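Local coordinates for protein iron transport multicopper oxidase FET3 (PDB 1ZPU) that oxidises ferrous to ferric iron with four copper ions and molecular oxygen, for high-affinity iron uptake in yeast, and also oxidises cuprous copper, at residues A[355-360]-A[481-485]; A[348-352]-A[363-367]. All coordinates share one frame; numbering follows the deposited sequence.

Interaction 1. Residues A[355-360]-A[481-485]; sequences SGDQAN and PFGIQ. With NAG (2-acetamido-2-deoxy-beta-D-glucopyranose), chain B.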
ATOM      1  N   SER A 355      17.709  22.263  -7.438  1.00 69.15           N
ATOM      2  CA  SER A 355      18.810  22.482  -6.503  1.00 69.16           C
ATOM      3  C   SER A 355      20.167  22.365  -7.188  1.00 69.15           C
ATOM      4  O   SER A 355      21.199  22.668  -6.587  1.00 69.14           O
ATOM      5  CB  SER A 355      18.742  21.469  -5.358  1.00 69.20           C
ATOM      6  OG  SER A 355      18.769  20.133  -5.845  1.00 69.41           O
ATOM      7  N   GLY A 356      20.158  21.911  -8.438  1.00 69.16           N
ATOM      8  CA  GLY A 356      21.381  21.722  -9.209  1.00 69.18           C
ATOM      9  C   GLY A 356      22.346  20.737  -8.579  1.00 69.22           C
ATOM     10  O   GLY A 356      22.032  19.566  -8.399  1.00 69.27           O
ATOM     11  N   ASP A 357      23.525  21.223  -8.226  1.00 69.34           N
ATOM     12  CA  ASP A 357      24.583  20.362  -7.714  1.00 69.50           C
ATOM     13  C   ASP A 357      24.522  20.152  -6.201  1.00 69.47           C
ATOM     14  O   ASP A 357      25.346  19.433  -5.635  1.00 69.67           O
ATOM     15  CB  ASP A 357      25.952  20.874  -8.170  1.00 69.62           C
ATOM     16  CG  ASP A 357      26.156  20.710  -9.675  1.00 70.51           C
ATOM     17  OD1 ASP A 357      26.987  21.449 -10.261  1.00 70.78           O
ATOM     18  OD2 ASP A 357      25.472  19.840 -10.274  1.00 71.45           O
ATOM     19  N   GLN A 358      23.525  20.753  -5.557  1.00 69.30           N
ATOM     20  CA  GLN A 358      23.358  20.654  -4.109  1.00 69.12           C
ATOM     21  C   GLN A 358      22.368  19.547  -3.723  1.00 69.18           C
ATOM     22  O   GLN A 358      22.006  19.383  -2.550  1.00 69.14           O
ATOM     23  CB  GLN A 358      22.875  21.990  -3.550  1.00 68.97           C
ATOM     24  CG  GLN A 358      23.899  23.092  -3.577  1.00 68.96           C
ATOM     25  CD  GLN A 358      23.760  24.023  -2.391  1.00 68.98           C
ATOM     26  OE1 GLN A 358      23.429  25.200  -2.546  1.00 68.83           O
ATOM     27  NE2 GLN A 358      24.002  23.492  -1.192  1.00 68.90           N
ATOM     28  N   ALA A 359      21.936  18.788  -4.721  1.00 69.12           N
ATOM     29  CA  ALA A 359      20.962  17.729  -4.534  1.00 69.12           C
ATOM     30  C   ALA A 359      21.491  16.546  -3.715  1.00 69.17           C
ATOM     31  O   ALA A 359      20.711  15.728  -3.243  1.00 69.36           O
ATOM     32  CB  ALA A 359      20.466  17.261  -5.890  1.00 69.03           C
ATOM     33  N   ASN A 360      22.807  16.460  -3.557  1.00 69.36           N
ATOM     34  CA  ASN A 360      23.432  15.381  -2.798  1.00 69.64           C
ATOM     35  C   ASN A 360      23.519  15.686  -1.307  1.00 69.53           C
ATOM     36  O   ASN A 360      23.794  14.794  -0.498  1.00 69.56           O
ATOM     37  CB  ASN A 360      24.830  15.060  -3.342  1.00 70.24           C
ATOM     38  CG  ASN A 360      25.379  13.738  -2.807  1.00 71.80           C
ATOM     39  OD1 ASN A 360      24.613  12.814  -2.505  1.00 71.47           O
ATOM     40  ND2 ASN A 360      26.713  13.647  -2.691  1.00 74.06           N
ATOM     41  N   PRO A 481      19.837  11.598  -6.772  1.00 69.47           N
ATOM     42  CA  PRO A 481      19.233  12.811  -7.309  1.00 69.33           C
ATOM     43  C   PRO A 481      19.911  13.281  -8.589  1.00 69.27           C
ATOM     44  O   PRO A 481      19.264  13.924  -9.411  1.00 69.32           O
ATOM     45  CB  PRO A 481      19.447  13.842  -6.194  1.00 69.34           C
ATOM     46  CG  PRO A 481      20.474  13.240  -5.282  1.00 69.51           C
ATOM     47  CD  PRO A 481      20.234  11.774  -5.365  1.00 69.59           C
ATOM     48  N   PHE A 482      21.193  12.965  -8.763  1.00 69.10           N
ATOM     49  CA  PHE A 482      21.883  13.337  -9.999  1.00 69.08           C
ATOM     50  C   PHE A 482      21.389  12.503 -11.178  1.00 69.12           C
ATOM     51  O   PHE A 482      21.255  13.014 -12.287  1.00 69.18           O
ATOM     52  CB  PHE A 482      23.406  13.249  -9.855  1.00 68.80           C
ATOM     53  CG  PHE A 482      23.980  14.205  -8.840  1.00 68.47           C
ATOM     54  CD1 PHE A 482      24.938  13.775  -7.926  1.00 68.11           C
ATOM     55  CD2 PHE A 482      23.559  15.532  -8.788  1.00 68.04           C
ATOM     56  CE1 PHE A 482      25.471  14.650  -6.979  1.00 67.74           C
ATOM     57  CE2 PHE A 482      24.086  16.411  -7.845  1.00 67.92           C
ATOM     58  CZ  PHE A 482      25.041  15.966  -6.939  1.00 67.88           C
ATOM     59  N   GLY A 483      21.103  11.227 -10.931  1.00 69.16           N
ATOM     60  CA  GLY A 483      20.468  10.365 -11.932  1.00 69.05           C
ATOM     61  C   GLY A 483      19.111  10.897 -12.358  1.00 68.99           C
ATOM     62  O   GLY A 483      18.759  10.840 -13.534  1.00 68.94           O
ATOM     63  N   ILE A 484      18.360  11.423 -11.390  1.00 69.00           N
ATOM     64  CA  ILE A 484      17.058  12.045 -11.642  1.00 68.88           C
ATOM     65  C   ILE A 484      17.221  13.261 -12.551  1.00 69.04           C
ATOM     66  O   ILE A 484      16.518  13.384 -13.549  1.00 69.20           O
ATOM     67  CB  ILE A 484      16.332  12.453 -10.329  1.00 68.74           C
ATOM     68  CG1 ILE A 484      15.919  11.224  -9.531  1.00 68.20           C
ATOM     69  CG2 ILE A 484      15.104  13.303 -10.609  1.00 68.37           C
ATOM     70  CD1 ILE A 484      15.698  11.526  -8.076  1.00 68.17           C
ATOM     71  N   GLN A 485      18.162  14.142 -12.212  1.00 69.08           N
ATOM     72  CA  GLN A 485      18.373  15.374 -12.972  1.00 69.01           C
ATOM     73  C   GLN A 485      18.826  15.090 -14.398  1.00 69.20           C
ATOM     74  O   GLN A 485      18.428  15.787 -15.329  1.00 69.33           O
ATOM     75  CB  GLN A 485      19.418  16.259 -12.298  1.00 68.97           C
ATOM     76  CG  GLN A 485      18.968  16.979 -11.045  1.00 68.66           C
ATOM     77  CD  GLN A 485      20.140  17.595 -10.281  1.00 68.73           C
ATOM     78  OE1 GLN A 485      21.288  17.172 -10.424  1.00 68.36           O
ATOM     79  NE2 GLN A 485      19.847  18.591  -9.457  1.00 68.58           N
TER
HETATM   80  C1  NAG B2018      27.149  12.377  -2.132  1.00 78.48           C
HETATM   81  C2  NAG B2018      28.110  12.204  -0.948  1.00 80.78           C
HETATM   82  C3  NAG B2018      29.574  11.864  -1.323  1.00 81.13           C
HETATM   83  C4  NAG B2018      29.905  11.660  -2.819  1.00 81.09           C
HETATM   84  C5  NAG B2018      28.707  11.843  -3.771  1.00 80.62           C
HETATM   85  C6  NAG B2018      28.853  11.092  -5.093  1.00 80.66           C
HETATM   86  C7  NAG B2018      27.346  13.696   0.879  1.00 82.14           C
HETATM   87  C8  NAG B2018      27.148  15.157   1.188  1.00 82.25           C
HETATM   88  N2  NAG B2018      28.131  13.432  -0.167  1.00 81.60           N
HETATM   89  O3  NAG B2018      30.018  10.735  -0.589  1.00 81.27           O
HETATM   90  O4  NAG B2018      30.952  12.552  -3.172  1.00 80.98           O
HETATM   91  O5  NAG B2018      27.502  11.450  -3.140  1.00 79.33           O
HETATM   92  O6  NAG B2018      28.017  11.724  -6.060  1.00 80.17           O
HETATM   93  O7  NAG B2018      26.812  12.828   1.576  1.00 82.50           O
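In the third plastocyanin-like domain, a glycosylated surface loop holding Gly356, Ala359 and Asn360 packs on Pro481, Phe482 and Gln485 of helix 481-486. The helix follows the last strand of this cupredoxin fold, and the loop leads to strand 371-374. One hydrogen bond crosses the contact. Gln485 NE2 gives it to Gly356 O at 2.6 Å, with an N-H...O angle of 163°. The donor lies in the carbonyl plane, on a lone pair, and the oxygen lies nearly in the amide plane of Gln485. This side chain is extended beyond CG, which carries the amide across to the loop. NE2 also donates to Val352 O, so two backbone carbonyls fix the rotation of the amide. Gly356 has a positive phi of 60°, and its carbonyl is turned to the helix there.

The apolar part is centred on Ala359. Its CB lies 3.6 Å from Pro481 CB. The same methyl is 4.2 Å from CE2 of Phe482. CG of Phe482 is anti to its carbonyl carbon (chi1 -63°), and the ring points its CZ end at the loop. The carbonyl oxygens of Gly356 and Asp357 lie at the edge of this ring, near its plane, with Asp357 O 3.7 Å from Phe482 CZ. Asn360 CB comes obliquely to the same end of the ring. Ile373 on strand 371-374 touches both Asn360 and Pro481. Asn360 carries the N-linked sugar through a covalent ND2-C1 bond of 1.5 Å, and the sugar's O6 lies at the ring edge, 4.0 Å from Phe482 CE1.

Interaction 2. Residues A[348-352]-A[363-367]; sequences TLMTV and EIYGS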
ATOM      1  N   THR A 348       9.402  17.108  -2.531  1.00 68.80           N
ATOM      2  CA  THR A 348      10.776  16.605  -2.580  1.00 68.80           C
ATOM      3  C   THR A 348      11.364  16.684  -3.987  1.00 68.86           C
ATOM      4  O   THR A 348      12.405  17.317  -4.189  1.00 68.81           O
ATOM      5  CB  THR A 348      10.876  15.144  -2.086  1.00 68.79           C
ATOM      6  OG1 THR A 348      10.113  14.982  -0.885  1.00 69.38           O
ATOM      7  CG2 THR A 348      12.330  14.763  -1.817  1.00 68.28           C
ATOM      8  N   LEU A 349      10.680  16.058  -4.949  1.00 68.71           N
ATOM      9  CA  LEU A 349      11.141  16.029  -6.341  1.00 68.68           C
ATOM     10  C   LEU A 349      11.376  17.426  -6.928  1.00 68.87           C
ATOM     11  O   LEU A 349      12.371  17.661  -7.617  1.00 68.94           O
ATOM     12  CB  LEU A 349      10.180  15.221  -7.218  1.00 68.63           C
ATOM     13  CG  LEU A 349      10.485  15.014  -8.705  1.00 68.24           C
ATOM     14  CD1 LEU A 349      11.785  14.270  -8.935  1.00 67.48           C
ATOM     15  CD2 LEU A 349       9.348  14.265  -9.339  1.00 67.97           C
ATOM     16  N   MET A 350      10.473  18.352  -6.630  1.00 68.96           N
ATOM     17  CA  MET A 350      10.584  19.714  -7.118  1.00 69.08           C
ATOM     18  C   MET A 350      11.864  20.409  -6.642  1.00 69.17           C
ATOM     19  O   MET A 350      12.423  21.253  -7.366  1.00 69.07           O
ATOM     20  CB  MET A 350       9.335  20.510  -6.740  1.00 69.20           C
ATOM     21  CG  MET A 350       8.201  20.417  -7.755  1.00 69.36           C
ATOM     22  SD  MET A 350       7.513  18.758  -8.008  1.00 72.47           S
ATOM     23  CE  MET A 350       5.971  19.165  -8.836  1.00 70.48           C
ATOM     24  N   THR A 351      12.341  20.052  -5.448  1.00 69.19           N
ATOM     25  CA  THR A 351      13.584  20.658  -4.959  1.00 69.34           C
ATOM     26  C   THR A 351      14.805  19.998  -5.585  1.00 69.27           C
ATOM     27  O   THR A 351      15.749  20.698  -5.953  1.00 69.45           O
ATOM     28  CB  THR A 351      13.705  20.799  -3.400  1.00 69.27           C
ATOM     29  OG1 THR A 351      14.486  19.731  -2.852  1.00 69.99           O
ATOM     30  CG2 THR A 351      12.347  20.867  -2.721  1.00 69.24           C
ATOM     31  N   VAL A 352      14.787  18.673  -5.748  1.00 69.11           N
ATOM     32  CA  VAL A 352      15.882  17.998  -6.469  1.00 69.05           C
ATOM     33  C   VAL A 352      16.038  18.506  -7.917  1.00 69.08           C
ATOM     34  O   VAL A 352      17.161  18.666  -8.416  1.00 68.96           O
ATOM     35  CB  VAL A 352      15.848  16.424  -6.381  1.00 68.76           C
ATOM     36  CG1 VAL A 352      14.612  15.916  -5.703  1.00 68.89           C
ATOM     37  CG2 VAL A 352      16.055  15.770  -7.750  1.00 68.39           C
ATOM     38  N   GLU A 363      20.666  17.929   3.866  1.00 69.36           N
ATOM     39  CA  GLU A 363      20.171  19.042   4.666  1.00 69.49           C
ATOM     40  C   GLU A 363      19.038  19.815   3.990  1.00 69.31           C
ATOM     41  O   GLU A 363      18.107  20.264   4.665  1.00 69.37           O
ATOM     42  CB  GLU A 363      21.324  19.993   4.995  1.00 69.45           C
ATOM     43  CG  GLU A 363      21.005  20.977   6.090  1.00 70.11           C
ATOM     44  CD  GLU A 363      22.125  21.958   6.335  1.00 71.58           C
ATOM     45  OE1 GLU A 363      22.481  22.726   5.406  1.00 72.17           O
ATOM     46  OE2 GLU A 363      22.648  21.972   7.470  1.00 72.74           O
ATOM     47  N   ILE A 364      19.117  19.950   2.665  1.00 69.18           N
ATOM     48  CA  ILE A 364      18.197  20.810   1.911  1.00 69.10           C
ATOM     49  C   ILE A 364      16.793  20.248   1.789  1.00 69.19           C
ATOM     50  O   ILE A 364      15.862  20.973   1.421  1.00 69.30           O
ATOM     51  CB  ILE A 364      18.704  21.144   0.485  1.00 68.97           C
ATOM     52  CG1 ILE A 364      18.758  19.888  -0.386  1.00 68.84           C
ATOM     53  CG2 ILE A 364      20.052  21.852   0.545  1.00 69.20           C
ATOM     54  CD1 ILE A 364      18.375  20.122  -1.827  1.00 68.95           C
ATOM     55  N   TYR A 365      16.638  18.961   2.083  1.00 69.14           N
ATOM     56  CA  TYR A 365      15.335  18.328   1.972  1.00 69.04           C
ATOM     57  C   TYR A 365      14.530  18.419   3.265  1.00 69.19           C
ATOM     58  O   TYR A 365      13.367  18.010   3.300  1.00 69.35           O
ATOM     59  CB  TYR A 365      15.473  16.877   1.528  1.00 68.84           C
ATOM     60  CG  TYR A 365      16.137  16.709   0.188  1.00 68.49           C
ATOM     61  CD1 TYR A 365      17.496  16.443   0.104  1.00 68.33           C
ATOM     62  CD2 TYR A 365      15.404  16.808  -0.997  1.00 67.76           C
ATOM     63  CE1 TYR A 365      18.113  16.283  -1.118  1.00 68.30           C
ATOM     64  CE2 TYR A 365      16.014  16.641  -2.225  1.00 67.46           C
ATOM     65  CZ  TYR A 365      17.368  16.380  -2.276  1.00 68.05           C
ATOM     66  OH  TYR A 365      18.005  16.212  -3.478  1.00 68.57           O
ATOM     67  N   GLY A 366      15.147  18.955   4.318  1.00 69.15           N
ATOM     68  CA  GLY A 366      14.463  19.182   5.585  1.00 69.17           C
ATOM     69  C   GLY A 366      14.860  18.224   6.687  1.00 69.25           C
ATOM     70  O   GLY A 366      15.377  17.130   6.426  1.00 69.43           O
ATOM     71  N   SER A 367      14.608  18.643   7.923  1.00 69.19           N
ATOM     72  CA  SER A 367      14.940  17.862   9.110  1.00 69.14           C
ATOM     73  C   SER A 367      13.757  17.022   9.600  1.00 69.24           C
ATOM     74  O   SER A 367      13.951  15.997  10.263  1.00 69.33           O
ATOM     75  CB  SER A 367      15.389  18.793  10.228  1.00 69.00           C
ATOM     76  OG  SER A 367      14.437  19.822  10.412  1.00 68.59           O
TER
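The ring of Tyr365 meets Val352 at its edge, where Val352 CG1 lies near the ring plane, 3.8 Å from Tyr365 CE2. One face of the ring is covered by its own neighbour in sequence. Ile364 CG1 sits 3.6 Å above that plane, offset toward the rim. Two threonines of helix 348-352 bring atoms to the ring at a slant. Thr348 CG2 is 3.8 Å from Tyr365 CD2, and the side chains of Thr348 and Tyr365 run at about a right angle to each other. Thr351 brings OG1 to the same side bond of the ring, 3.5 Å from CE2 of Tyr365. That hydroxyl also makes a weak hydrogen bond back to Thr348 O in its own helix. Ile364 CD1 reaches the hydroxyl as well, 4.0 Å from Thr351 OG1.

With chi1 at -60°, Tyr365 holds CG beside its own backbone N, and the ring turns back to the helix while the main chain runs on to Gly366. The phenol oxygen passes Val352, with OH 3.6 Å from Val352 CB. Its polar partner is Ala359 O, to which it is hydrogen-bonded. Were Tyr365 an alanine, Ala359 O would probably lose this partner, and a gap is likely to open beside Thr348, Thr351 and Val352. No hydrogen bond joins the two segments, and all five touching residues are buried. The polar end of Thr348 is used on another side, where OG1 is hydrogen-bonded to Phe77 O.

This is plain packing within the third plastocyanin-like domain of a multicopper oxidase. A tyrosine from a short 3-10 segment packs on a short helix in the long connection before strand 371-374 of the cupredoxin fold.

In the fold
The four segments alternate along the chain: 348-352, 355-360, 363-367, then 481-485 more than a hundred residues later. Interactions 1 and 2 have centres 10 Å apart and lie in the same cupredoxin domain. The hydrogen bonds of Tyr365 to Ala359 and of Gln485 to Val352 join the two contacts. Ile364 CD1 also packs on Ser355 CB. Connection 348-367 is thus folded upon itself and against helix 481-486. Strands 371-374 and 474-479, which adjoin these elements in sequence, are parallel neighbours in one sheet. Interaction 1 reaches the glycosylated surface, whereas interaction 2 is buried.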